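Local coordinates for beta-N-acetylglucosaminidase (PDB 3WO8), which probably hydrolyses terminal non-reducing N-acetyl-D-hexosamine residues from N-acetyl-beta-D-hexosaminides, as a two-domain, dimeric member of glycosyl hydrolase family 3, at residues Lys52-Met57 with Tyr378-Glu383; Arg156-Tyr161 with Arg206-Arg211; Ile247-Leu252 with Glu321-Phe326; Phe444-Phe449 with Ile454-Ser459. One frame throughout, in Å; residues are numbered along the deposited sequence.

Contact 1. Residues Lys52-Met57 with Tyr378-Glu383; sequences KEYLLM and YDQIPE
Lys52, Tyr54, Gln380 and Glu383 meet across a junction made by side chains alone: the nearest CA atoms, those of Lys52 and Gln380, are 10.3 Å apart. The polar part centres on the carboxylate of Glu383. Tyr54 OH and Glu383 OE2 are modelled too close together, so the detail of their approach is doubtful, and it can be said only that OE2 lies at the edge of the Tyr54 ring, in its plane. Arg387 is an outside partner of both groups: its NE gives a weak hydrogen bond to Tyr54 OH and forms a long, weak ion pair with Glu383 OE2.

The charged part is looser. Lys52 NZ stands 4.1 Å from Glu383 OE1, opposite charges near each other but not paired directly. The lysine chain is bent at each torsion after chi1, and it is its CD that comes closest to the carboxylate, 3.5 Å from Glu383 OE2.

Van der Waals contact makes up the rest. Gln380 runs past Tyr54 in the opposite direction, extended beyond CG (chi2 177°), and this carries its NE2 to 4.0 Å from Tyr54 CE2 at the ring edge. Ring and amide planes are 39° apart. From outside the pair, Tyr466 meets the Tyr54 ring, while Pro462 touches both Tyr54 and Gln380.

Lys52 is the N-cap residue of helix 53-66, and Glu53, next along, hydrogen-bonds Ser88 N of the second subunit. The arrangement is an interdomain interface, joining the start of a helix in the TIM-barrel domain to helix 374-385 of the C-terminal domain.

Contact 2. Residues Arg156-Tyr161 with Arg206-Arg211; sequences RACEGY and RKVLER
Glu159 and Arg211 reach for each other from neighbouring helices and meet at an angle, carboxylate and guanidinium planes 48° apart. Arg211 NH1 lies 2.8 Å from Glu159 OE2, close enough for a salt bridge, but the N-H points poorly at the oxygen (116°) and the hydrogen bond is weak. The arginine bends at chi3 (59°), which turns the guanidinium at the end of an otherwise extended chain.

The other carboxylate oxygen is held from within its own helix. Arg156 grips Glu159 OE1 side-on through both NE and NH2, the latter at 2.8 Å, with the oxygen in the plane of the guanidinium. Glu159 thus bridges two arginines, one oxygen to each. The two cations probably offset the negative charge of Glu159, near which Glu212 adds another; Arg156 NH1 is paired in turn with Asp101.

Beside this network is a small apolar touch, where Cys158 SG comes to 3.5 Å from Val208 CG1. Cys158 points its CB toward the partner helix, and Val208 CG1, anti to the backbone N, faces the sulfur.

The charges lie along the outer part of the groove between helices 147-164 and 203-211, whereas the Cys158-Val208 pair faces inward onto Ile170 of strand 167-173. Helix 100-117 lies along the other flank of 147-164, where Pro100 and Tyr104 touch Arg156; all belong to the TIM-barrel domain.

Contact 3. Residues Ile247-Leu252 with Glu321-Phe326; sequences IGFDGL and EKYLAF
A buried aromatic-aliphatic contact joins the loop leading into strand 253-257 to helix 310-326, in the TIM-barrel domain. Tyr323 lies across the chain at Gly251 and Leu252, and the ring is packed on both faces. Over one face sits Leu252 CB, 3.8 Å from the ring centroid and 11° off the normal, a well-centred CH-pi contact. On the opposite face Phe326 CZ, three residues further on, rests 3.4 Å above the plane and offset toward the rim.

Leu252 points its CB toward the helix; with CG anti to the backbone N (chi1 -155°), its branch end CD2 continues along the ring to 4.1 Å from Tyr323 CD2. At the ring edge, near its plane, Gly251 CA comes to 3.3 Å from Tyr323 OH. With no side chain at Gly251, the tyrosine hydroxyl lies directly against the backbone. Phe249 is a lesser neighbour: its CZ is 3.9 Å from Tyr323 OH, and Gly251 N lies over the centre of one face of the Phe249 ring.

The phenol oxygen also has polar partners. Leu252 N approaches it at 3.2 Å and 160°, fairly straight but a weak hydrogen bond, and Tyr323 OH is hydrogen-bonded to Val215 O. Leu252 makes a backbone hydrogen bond with Val217 of strand 216-219.

The chemistry implies a buried hydroxyl that is satisfied by backbone, accepting weakly from the Leu252 peptide and donating to the Val215 carbonyl, while leucine and phenylalanine pack the two ring faces and probably limit its tilting.

Contact 4. Residues Phe444-Phe449 with Ile454-Ser459; sequences FDVRYF and IVVTRS
Ile454 is the main bump here, pushing its CD1 into a hollow formed by Val446 of the 3-10 turn and Phe449 just after it. The methyl stands 3.6 Å from Phe449 CB and 4.2 Å from Val446 CG1, so it touches two walls roughly at right angles. Phe449 O is also close to that methyl, at 3.0 Å, which makes this part of the pocket snug. The extended end of the isoleucine (chi2 169°) is what carries CD1 that far from the strand.

A second, smaller meeting lies farther along. Val446 CG2 abuts Val456 CG2 methyl to methyl, 3.3 Å apart, the two side chains crossing at about a right angle. Val446 therefore works with both branches, CG1 against Ile454 and CG2 against Val456, two residues on along the strand. Val455, between them, points away.

Phe449 takes part through its CB and carbonyl rather than its ring. Although its CB points toward the strand, the ring turns off to stack with Tyr437, and Tyr448 CB sits over the centre of one face. The side chains that meet across the contact are all apolar.

After strand 435-439 the chain forms the 3-10 turn, which packs back on strand 453-456. Strand 435-439 lies on one side of 453-456 in the mixed sheet and strand 345-347 on the other; Leu347 of the latter touches Val446, Ile454 and Val456, while helix 462-471 packs on the opposite sheet face through Val455.

From the N terminus, the chain first passes 52-57, which waits 321 residues for its partner 378-383. Within the long loop that contact 1 closes lie contact 2 (156-161 with 206-211) and contact 3 (247-252 with 321-326), in series; neither crosses the other. These two tie outer helices and a strand-entry loop within the TIM-barrel domain, 14 Å apart between centres, and touch through Leu209 CD2 and Phe249 CD1, 3.3 Å apart. Contact 1 then joins barrel to C-terminal domain. Contact 4 follows as a short local loop in that second domain, its centre about 21 Å from that of contact 1 and over 50 Å from contacts 2 and 3.

Contact 1. Residues Lys52-Met57 with Tyr378-Glu383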
# COMPACT_ATOMS: atom_id res chain seq x y z
N LYS B 52 -1.16 8.05 8.05
CA LYS B 52 -0.85 7.55 9.39
C LYS B 52 -1.77 6.36 9.61
O LYS B 52 -2.87 6.43 10.16
CB LYS B 52 -1.12 8.63 10.41
CG LYS B 52 -0.21 9.83 10.35
CD LYS B 52 0.87 9.69 11.40
CE LYS B 52 2.21 10.29 10.99
NZ LYS B 52 1.99 11.65 10.45
N GLU B 53 -1.32 5.23 9.15
CA GLU B 53 -2.21 4.11 9.07
C GLU B 53 -2.97 3.83 10.38
O GLU B 53 -4.18 3.59 10.34
CB GLU B 53 -1.43 2.93 8.56
CG GLU B 53 -2.17 1.64 8.50
CD GLU B 53 -1.43 0.65 7.64
OE1 GLU B 53 -0.20 0.53 7.78
OE2 GLU B 53 -2.06 0.03 6.80
N TYR B 54 -2.33 3.91 11.54
CA TYR B 54 -3.05 3.58 12.75
C TYR B 54 -4.22 4.55 12.95
O TYR B 54 -5.27 4.15 13.42
CB TYR B 54 -2.16 3.54 14.00
CG TYR B 54 -1.64 4.89 14.35
CD1 TYR B 54 -2.37 5.75 15.16
CD2 TYR B 54 -0.42 5.32 13.86
CE1 TYR B 54 -1.89 7.00 15.48
CE2 TYR B 54 0.08 6.56 14.16
CZ TYR B 54 -0.65 7.40 14.96
OH TYR B 54 -0.15 8.63 15.25
N LEU B 55 -4.09 5.81 12.57
CA LEU B 55 -5.27 6.69 12.58
C LEU B 55 -6.34 6.21 11.59
O LEU B 55 -7.49 6.13 11.93
CB LEU B 55 -4.94 8.12 12.17
CG LEU B 55 -4.50 9.16 13.17
CD1 LEU B 55 -4.60 10.47 12.40
CD2 LEU B 55 -5.36 9.16 14.45
N LEU B 56 -5.93 5.97 10.35
CA LEU B 56 -6.86 5.46 9.37
C LEU B 56 -7.65 4.30 9.95
O LEU B 56 -8.85 4.21 9.77
CB LEU B 56 -6.15 5.00 8.11
CG LEU B 56 -7.15 4.44 7.11
CD1 LEU B 56 -8.22 5.48 6.76
CD2 LEU B 56 -6.44 3.95 5.89
N MET B 57 -6.96 3.42 10.66
CA MET B 57 -7.63 2.29 11.27
C MET B 57 -8.63 2.69 12.35
O MET B 57 -9.75 2.20 12.39
CB MET B 57 -6.62 1.28 11.81
CG MET B 57 -5.84 0.53 10.72
SD MET B 57 -4.37 -0.32 11.36
CE MET B 57 -3.86 -1.03 9.78
N TYR B 378 9.62 2.19 17.00
CA TYR B 378 10.01 2.92 18.17
C TYR B 378 10.15 4.39 17.85
O TYR B 378 9.67 5.24 18.60
CB TYR B 378 11.32 2.41 18.74
CG TYR B 378 11.34 0.97 19.10
CD1 TYR B 378 10.22 0.33 19.56
CD2 TYR B 378 12.51 0.23 18.98
CE1 TYR B 378 10.24 -1.02 19.88
CE2 TYR B 378 12.58 -1.11 19.32
CZ TYR B 378 11.43 -1.74 19.76
OH TYR B 378 11.48 -3.08 20.09
N ASP B 379 10.78 4.71 16.72
CA ASP B 379 10.88 6.12 16.28
C ASP B 379 9.53 6.85 16.26
O ASP B 379 9.44 8.06 16.46
CB ASP B 379 11.46 6.21 14.89
CG ASP B 379 12.88 5.80 14.81
OD1 ASP B 379 13.53 5.61 15.86
OD2 ASP B 379 13.38 5.67 13.67
N GLN B 380 8.49 6.09 15.99
CA GLN B 380 7.16 6.65 15.79
C GLN B 380 6.36 6.94 17.09
O GLN B 380 5.33 7.63 17.07
CB GLN B 380 6.38 5.72 14.88
CG GLN B 380 5.70 6.42 13.73
CD GLN B 380 5.03 5.38 12.89
OE1 GLN B 380 5.70 4.41 12.46
NE2 GLN B 380 3.70 5.52 12.68
N ILE B 381 6.86 6.43 18.21
CA ILE B 381 6.15 6.52 19.47
C ILE B 381 5.93 7.95 19.95
O ILE B 381 4.86 8.26 20.47
CB ILE B 381 6.88 5.69 20.53
CG1 ILE B 381 6.71 4.22 20.18
CG2 ILE B 381 6.34 5.98 21.92
CD1 ILE B 381 7.49 3.27 21.05
N PRO B 382 6.91 8.86 19.76
CA PRO B 382 6.59 10.18 20.31
C PRO B 382 5.47 10.91 19.59
O PRO B 382 4.65 11.53 20.23
CB PRO B 382 7.90 10.93 20.20
CG PRO B 382 8.92 9.88 20.29
CD PRO B 382 8.34 8.73 19.50
N GLU B 383 5.41 10.79 18.27
CA GLU B 383 4.26 11.41 17.53
C GLU B 383 2.91 10.81 17.97
O GLU B 383 1.89 11.51 17.97
CB GLU B 383 4.44 11.39 15.99
CG GLU B 383 3.53 10.47 15.19
CD GLU B 383 2.17 11.11 14.84
OE1 GLU B 383 2.07 12.31 14.53
OE2 GLU B 383 1.17 10.37 14.85

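Contact 2. Residues Arg156-Tyr161 with Arg206-Arg211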
# COMPACT_ATOMS: atom_id res chain seq x y z
N ARG B 156 -15.59 2.54 -18.91
CA ARG B 156 -14.77 1.38 -18.47
C ARG B 156 -14.28 1.56 -17.03
O ARG B 156 -14.32 0.62 -16.22
CB ARG B 156 -13.58 1.16 -19.40
CG ARG B 156 -13.96 0.95 -20.87
CD ARG B 156 -14.11 -0.50 -21.30
NE ARG B 156 -14.83 -1.35 -20.35
CZ ARG B 156 -14.57 -2.66 -20.19
NH1 ARG B 156 -13.62 -3.28 -20.92
NH2 ARG B 156 -15.26 -3.37 -19.29
N ALA B 157 -13.87 2.78 -16.69
CA ALA B 157 -13.37 3.08 -15.37
C ALA B 157 -14.45 2.96 -14.33
O ALA B 157 -14.26 2.40 -13.24
CB ALA B 157 -12.81 4.48 -15.35
N CYS B 158 -15.61 3.52 -14.66
CA CYS B 158 -16.70 3.45 -13.72
C CYS B 158 -17.08 1.98 -13.50
O CYS B 158 -17.27 1.54 -12.35
CB CYS B 158 -17.87 4.29 -14.19
SG CYS B 158 -17.60 6.09 -14.10
N GLU B 159 -17.14 1.21 -14.59
CA GLU B 159 -17.43 -0.23 -14.51
C GLU B 159 -16.43 -0.92 -13.60
O GLU B 159 -16.82 -1.67 -12.69
CB GLU B 159 -17.36 -0.88 -15.90
CG GLU B 159 -18.53 -0.54 -16.83
CD GLU B 159 -18.24 -0.78 -18.32
OE1 GLU B 159 -17.25 -1.47 -18.64
OE2 GLU B 159 -19.01 -0.25 -19.16
N GLY B 160 -15.14 -0.65 -13.85
CA GLY B 160 -14.04 -1.20 -13.03
C GLY B 160 -14.24 -0.95 -11.54
O GLY B 160 -14.25 -1.89 -10.73
N TYR B 161 -14.45 0.30 -11.18
CA TYR B 161 -14.58 0.65 -9.79
C TYR B 161 -15.81 -0.02 -9.18
O TYR B 161 -15.81 -0.40 -8.01
CB TYR B 161 -14.70 2.17 -9.61
CG TYR B 161 -13.43 2.99 -9.78
CD1 TYR B 161 -12.40 2.91 -8.85
CD2 TYR B 161 -13.28 3.88 -10.85
CE1 TYR B 161 -11.23 3.67 -9.00
CE2 TYR B 161 -12.10 4.63 -11.01
CZ TYR B 161 -11.08 4.52 -10.08
OH TYR B 161 -9.94 5.29 -10.20
N ARG B 206 -22.55 11.88 -20.71
CA ARG B 206 -23.74 11.25 -21.27
C ARG B 206 -23.50 9.78 -21.37
O ARG B 206 -24.34 8.99 -20.97
CB ARG B 206 -24.04 11.78 -22.68
CG ARG B 206 -24.04 13.30 -22.79
CD ARG B 206 -24.87 13.82 -23.91
NE ARG B 206 -24.13 14.18 -25.12
CZ ARG B 206 -24.33 13.66 -26.32
NH1 ARG B 206 -25.23 12.71 -26.48
NH2 ARG B 206 -23.65 14.08 -27.38
N LYS B 207 -22.36 9.42 -21.95
CA LYS B 207 -22.04 8.01 -22.17
C LYS B 207 -21.99 7.24 -20.86
O LYS B 207 -22.69 6.22 -20.73
CB LYS B 207 -20.78 7.82 -23.03
CG LYS B 207 -21.09 7.65 -24.52
CD LYS B 207 -22.07 8.70 -25.11
CE LYS B 207 -22.65 8.32 -26.50
NZ LYS B 207 -24.13 8.16 -26.49
N VAL B 208 -21.25 7.72 -19.87
CA VAL B 208 -21.21 7.01 -18.58
C VAL B 208 -22.58 6.96 -17.94
O VAL B 208 -22.97 5.92 -17.38
CB VAL B 208 -20.21 7.63 -17.56
CG1 VAL B 208 -20.28 6.92 -16.20
CG2 VAL B 208 -18.80 7.56 -18.10
N LEU B 209 -23.30 8.07 -18.01
CA LEU B 209 -24.49 8.26 -17.16
C LEU B 209 -25.70 7.44 -17.60
O LEU B 209 -26.50 7.04 -16.76
CB LEU B 209 -24.85 9.75 -17.00
CG LEU B 209 -24.07 10.47 -15.91
CD1 LEU B 209 -24.35 11.95 -15.93
CD2 LEU B 209 -24.41 9.89 -14.54
N GLU B 210 -25.83 7.20 -18.90
CA GLU B 210 -26.92 6.36 -19.39
C GLU B 210 -26.57 4.87 -19.49
O GLU B 210 -27.44 4.04 -19.76
CB GLU B 210 -27.46 6.93 -20.72
CG GLU B 210 -26.55 6.78 -21.93
CD GLU B 210 -26.66 7.97 -22.90
OE1 GLU B 210 -27.40 8.96 -22.61
OE2 GLU B 210 -25.99 7.91 -23.96
N ARG B 211 -25.31 4.53 -19.22
CA ARG B 211 -24.90 3.15 -19.07
C ARG B 211 -24.85 2.69 -17.60
O ARG B 211 -25.07 1.51 -17.33
CB ARG B 211 -23.54 2.94 -19.75
CG ARG B 211 -23.62 2.98 -21.28
CD ARG B 211 -22.24 2.97 -21.95
NE ARG B 211 -21.43 1.79 -21.62
CZ ARG B 211 -20.25 1.49 -22.17
NH1 ARG B 211 -19.59 0.39 -21.79
NH2 ARG B 211 -19.69 2.29 -23.08

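Contact 3. Residues Ile247-Leu252 with Glu321-Phe326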
# COMPACT_ATOMS: atom_id res chain seq x y z
N ILE B 247 -30.49 14.73 -19.66
CA ILE B 247 -29.68 13.50 -19.66
C ILE B 247 -30.45 12.33 -19.08
O ILE B 247 -30.39 11.22 -19.61
CB ILE B 247 -28.37 13.65 -18.86
CG1 ILE B 247 -27.31 14.30 -19.74
CG2 ILE B 247 -27.87 12.29 -18.38
CD1 ILE B 247 -26.20 14.97 -18.95
N GLY B 248 -31.12 12.59 -17.98
CA GLY B 248 -31.95 11.58 -17.34
C GLY B 248 -31.57 11.20 -15.93
O GLY B 248 -32.27 10.40 -15.29
N PHE B 249 -30.49 11.79 -15.43
CA PHE B 249 -29.81 11.28 -14.27
C PHE B 249 -30.54 11.64 -13.00
O PHE B 249 -30.63 12.82 -12.69
CB PHE B 249 -28.38 11.82 -14.23
CG PHE B 249 -27.62 11.41 -13.00
CD1 PHE B 249 -27.26 10.09 -12.82
CD2 PHE B 249 -27.34 12.32 -12.00
CE1 PHE B 249 -26.61 9.68 -11.68
CE2 PHE B 249 -26.70 11.93 -10.85
CZ PHE B 249 -26.32 10.61 -10.70
N ASP B 250 -31.02 10.65 -12.26
CA ASP B 250 -31.73 10.93 -10.99
C ASP B 250 -30.99 10.43 -9.76
O ASP B 250 -31.55 10.36 -8.66
CB ASP B 250 -33.15 10.35 -11.00
CG ASP B 250 -33.17 8.85 -11.04
OD1 ASP B 250 -32.18 8.28 -11.53
OD2 ASP B 250 -34.17 8.25 -10.61
N GLY B 251 -29.70 10.12 -9.95
CA GLY B 251 -28.83 9.65 -8.87
C GLY B 251 -28.15 10.78 -8.12
O GLY B 251 -28.60 11.90 -8.15
N LEU B 252 -27.02 10.47 -7.49
CA LEU B 252 -26.33 11.37 -6.54
C LEU B 252 -25.56 12.49 -7.20
O LEU B 252 -24.73 12.28 -8.07
CB LEU B 252 -25.39 10.56 -5.68
CG LEU B 252 -25.05 11.13 -4.32
CD1 LEU B 252 -26.30 11.39 -3.51
CD2 LEU B 252 -24.20 10.12 -3.56
N GLU B 321 -29.90 7.85 0.62
CA GLU B 321 -30.13 6.57 1.30
C GLU B 321 -30.16 5.36 0.35
O GLU B 321 -29.84 4.24 0.76
CB GLU B 321 -31.39 6.63 2.12
CG GLU B 321 -31.23 7.55 3.32
CD GLU B 321 -32.53 7.79 4.05
OE1 GLU B 321 -33.57 7.78 3.37
OE2 GLU B 321 -32.51 7.97 5.29
N LYS B 322 -30.52 5.63 -0.90
CA LYS B 322 -30.52 4.66 -1.95
C LYS B 322 -29.09 4.20 -2.21
O LYS B 322 -28.79 3.02 -2.31
CB LYS B 322 -31.11 5.29 -3.23
CG LYS B 322 -31.43 4.28 -4.33
CD LYS B 322 -32.26 4.89 -5.47
CE LYS B 322 -31.44 5.28 -6.70
NZ LYS B 322 -31.73 4.42 -7.89
N TYR B 323 -28.20 5.18 -2.35
CA TYR B 323 -26.82 4.89 -2.66
C TYR B 323 -26.17 4.16 -1.50
O TYR B 323 -25.50 3.15 -1.66
CB TYR B 323 -26.11 6.18 -2.96
CG TYR B 323 -26.22 6.53 -4.40
CD1 TYR B 323 -27.40 6.95 -4.96
CD2 TYR B 323 -25.12 6.43 -5.22
CE1 TYR B 323 -27.47 7.29 -6.30
CE2 TYR B 323 -25.19 6.76 -6.55
CZ TYR B 323 -26.37 7.18 -7.09
OH TYR B 323 -26.38 7.48 -8.43
N LEU B 324 -26.42 4.69 -0.32
CA LEU B 324 -25.99 4.10 0.90
C LEU B 324 -26.45 2.65 0.99
O LEU B 324 -25.67 1.77 1.39
CB LEU B 324 -26.56 4.91 2.06
CG LEU B 324 -25.65 5.12 3.25
CD1 LEU B 324 -24.26 5.58 2.84
CD2 LEU B 324 -26.29 6.13 4.18
N ALA B 325 -27.70 2.40 0.62
CA ALA B 325 -28.26 1.05 0.70
C ALA B 325 -27.62 0.06 -0.28
O ALA B 325 -27.69 -1.13 -0.03
CB ALA B 325 -29.75 1.06 0.51
N PHE B 326 -27.01 0.51 -1.37
CA PHE B 326 -26.23 -0.41 -2.19
C PHE B 326 -24.70 -0.29 -2.06
O PHE B 326 -23.97 -1.02 -2.70
CB PHE B 326 -26.67 -0.41 -3.68
CG PHE B 326 -26.48 0.89 -4.40
CD1 PHE B 326 -25.24 1.49 -4.52
CD2 PHE B 326 -27.56 1.48 -5.04
CE1 PHE B 326 -25.10 2.68 -5.22
CE2 PHE B 326 -27.43 2.67 -5.73
CZ PHE B 326 -26.19 3.27 -5.83

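Contact 4. Residues Phe444-Phe449 with Ile454-Ser459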
# COMPACT_ATOMS: atom_id res chain seq x y z
N PHE B 444 6.20 -12.50 28.77
CA PHE B 444 6.89 -13.11 29.88
C PHE B 444 7.52 -12.02 30.73
O PHE B 444 7.49 -12.09 31.95
CB PHE B 444 7.96 -14.08 29.39
CG PHE B 444 9.08 -14.36 30.38
CD1 PHE B 444 8.93 -15.33 31.37
CD2 PHE B 444 10.30 -13.67 30.29
CE1 PHE B 444 9.97 -15.61 32.25
CE2 PHE B 444 11.34 -13.93 31.19
CZ PHE B 444 11.17 -14.90 32.16
N ASP B 445 8.08 -11.00 30.06
CA ASP B 445 8.79 -9.91 30.72
C ASP B 445 8.00 -9.33 31.91
O ASP B 445 8.58 -8.99 32.95
CB ASP B 445 9.12 -8.82 29.70
CG ASP B 445 10.27 -9.20 28.75
OD1 ASP B 445 11.11 -10.06 29.11
OD2 ASP B 445 10.35 -8.61 27.64
N VAL B 446 6.67 -9.26 31.79
CA VAL B 446 5.81 -8.82 32.89
C VAL B 446 6.28 -9.26 34.26
O VAL B 446 6.16 -8.53 35.22
CB VAL B 446 4.39 -9.36 32.71
CG1 VAL B 446 3.62 -9.34 34.02
CG2 VAL B 446 3.65 -8.54 31.70
N ARG B 447 6.77 -10.48 34.38
CA ARG B 447 7.11 -11.02 35.71
C ARG B 447 8.00 -10.05 36.51
O ARG B 447 7.75 -9.81 37.70
CB ARG B 447 7.76 -12.40 35.60
CG ARG B 447 9.21 -12.39 35.17
CD ARG B 447 9.53 -13.52 34.23
NE ARG B 447 9.56 -14.83 34.89
CZ ARG B 447 10.66 -15.44 35.33
NH1 ARG B 447 11.86 -14.88 35.21
NH2 ARG B 447 10.55 -16.64 35.89
N TYR B 448 8.98 -9.47 35.82
CA TYR B 448 9.95 -8.58 36.43
C TYR B 448 9.31 -7.36 37.11
O TYR B 448 9.76 -6.90 38.16
CB TYR B 448 10.87 -8.05 35.36
CG TYR B 448 11.74 -9.09 34.70
CD1 TYR B 448 12.80 -9.67 35.39
CD2 TYR B 448 11.53 -9.45 33.38
CE1 TYR B 448 13.64 -10.59 34.77
CE2 TYR B 448 12.36 -10.37 32.76
CZ TYR B 448 13.42 -10.95 33.45
OH TYR B 448 14.25 -11.87 32.83
N PHE B 449 8.25 -6.86 36.50
CA PHE B 449 7.60 -5.65 36.96
C PHE B 449 6.40 -5.98 37.78
O PHE B 449 5.30 -5.56 37.49
CB PHE B 449 7.26 -4.77 35.76
CG PHE B 449 8.45 -4.52 34.89
CD1 PHE B 449 9.52 -3.77 35.36
CD2 PHE B 449 8.56 -5.12 33.65
CE1 PHE B 449 10.65 -3.59 34.59
CE2 PHE B 449 9.68 -4.94 32.87
CZ PHE B 449 10.74 -4.16 33.34
N ILE B 454 1.68 -1.68 34.27
CA ILE B 454 2.17 -2.33 33.07
C ILE B 454 1.14 -2.33 31.97
O ILE B 454 -0.03 -2.66 32.20
CB ILE B 454 2.53 -3.77 33.33
CG1 ILE B 454 3.53 -3.87 34.48
CG2 ILE B 454 3.11 -4.39 32.06
CD1 ILE B 454 3.74 -5.29 34.96
N VAL B 455 1.58 -1.96 30.77
CA VAL B 455 0.77 -2.14 29.57
C VAL B 455 1.49 -3.20 28.73
O VAL B 455 2.67 -3.04 28.35
CB VAL B 455 0.55 -0.86 28.78
CG1 VAL B 455 -0.32 -1.13 27.57
CG2 VAL B 455 -0.13 0.17 29.64
N VAL B 456 0.75 -4.30 28.52
CA VAL B 456 1.19 -5.44 27.72
C VAL B 456 0.48 -5.34 26.39
O VAL B 456 -0.68 -5.69 26.28
CB VAL B 456 0.86 -6.79 28.40
CG1 VAL B 456 1.32 -7.93 27.52
CG2 VAL B 456 1.55 -6.91 29.78
N THR B 457 1.17 -4.79 25.40
CA THR B 457 0.69 -4.83 24.01
C THR B 457 1.23 -6.15 23.51
O THR B 457 2.11 -6.78 24.16
CB THR B 457 1.31 -3.71 23.15
OG1 THR B 457 2.74 -3.72 23.30
CG2 THR B 457 0.78 -2.36 23.59
N ARG B 458 0.82 -6.60 22.36
CA ARG B 458 1.67 -7.71 21.86
C ARG B 458 2.27 -7.37 20.51
O ARG B 458 2.27 -8.18 19.61
CB ARG B 458 0.89 -9.02 21.88
CG ARG B 458 0.88 -9.67 23.25
CD ARG B 458 -0.37 -10.51 23.46
NE ARG B 458 -0.23 -11.25 24.72
CZ ARG B 458 -0.87 -10.98 25.85
NH1 ARG B 458 -1.77 -10.01 25.94
NH2 ARG B 458 -0.59 -11.71 26.92
N SER B 459 2.80 -6.16 20.46
CA SER B 459 3.09 -5.46 19.24
C SER B 459 3.91 -4.22 19.59
O SER B 459 3.72 -3.60 20.62
CB SER B 459 1.81 -4.99 18.53
OG SER B 459 1.84 -5.31 17.17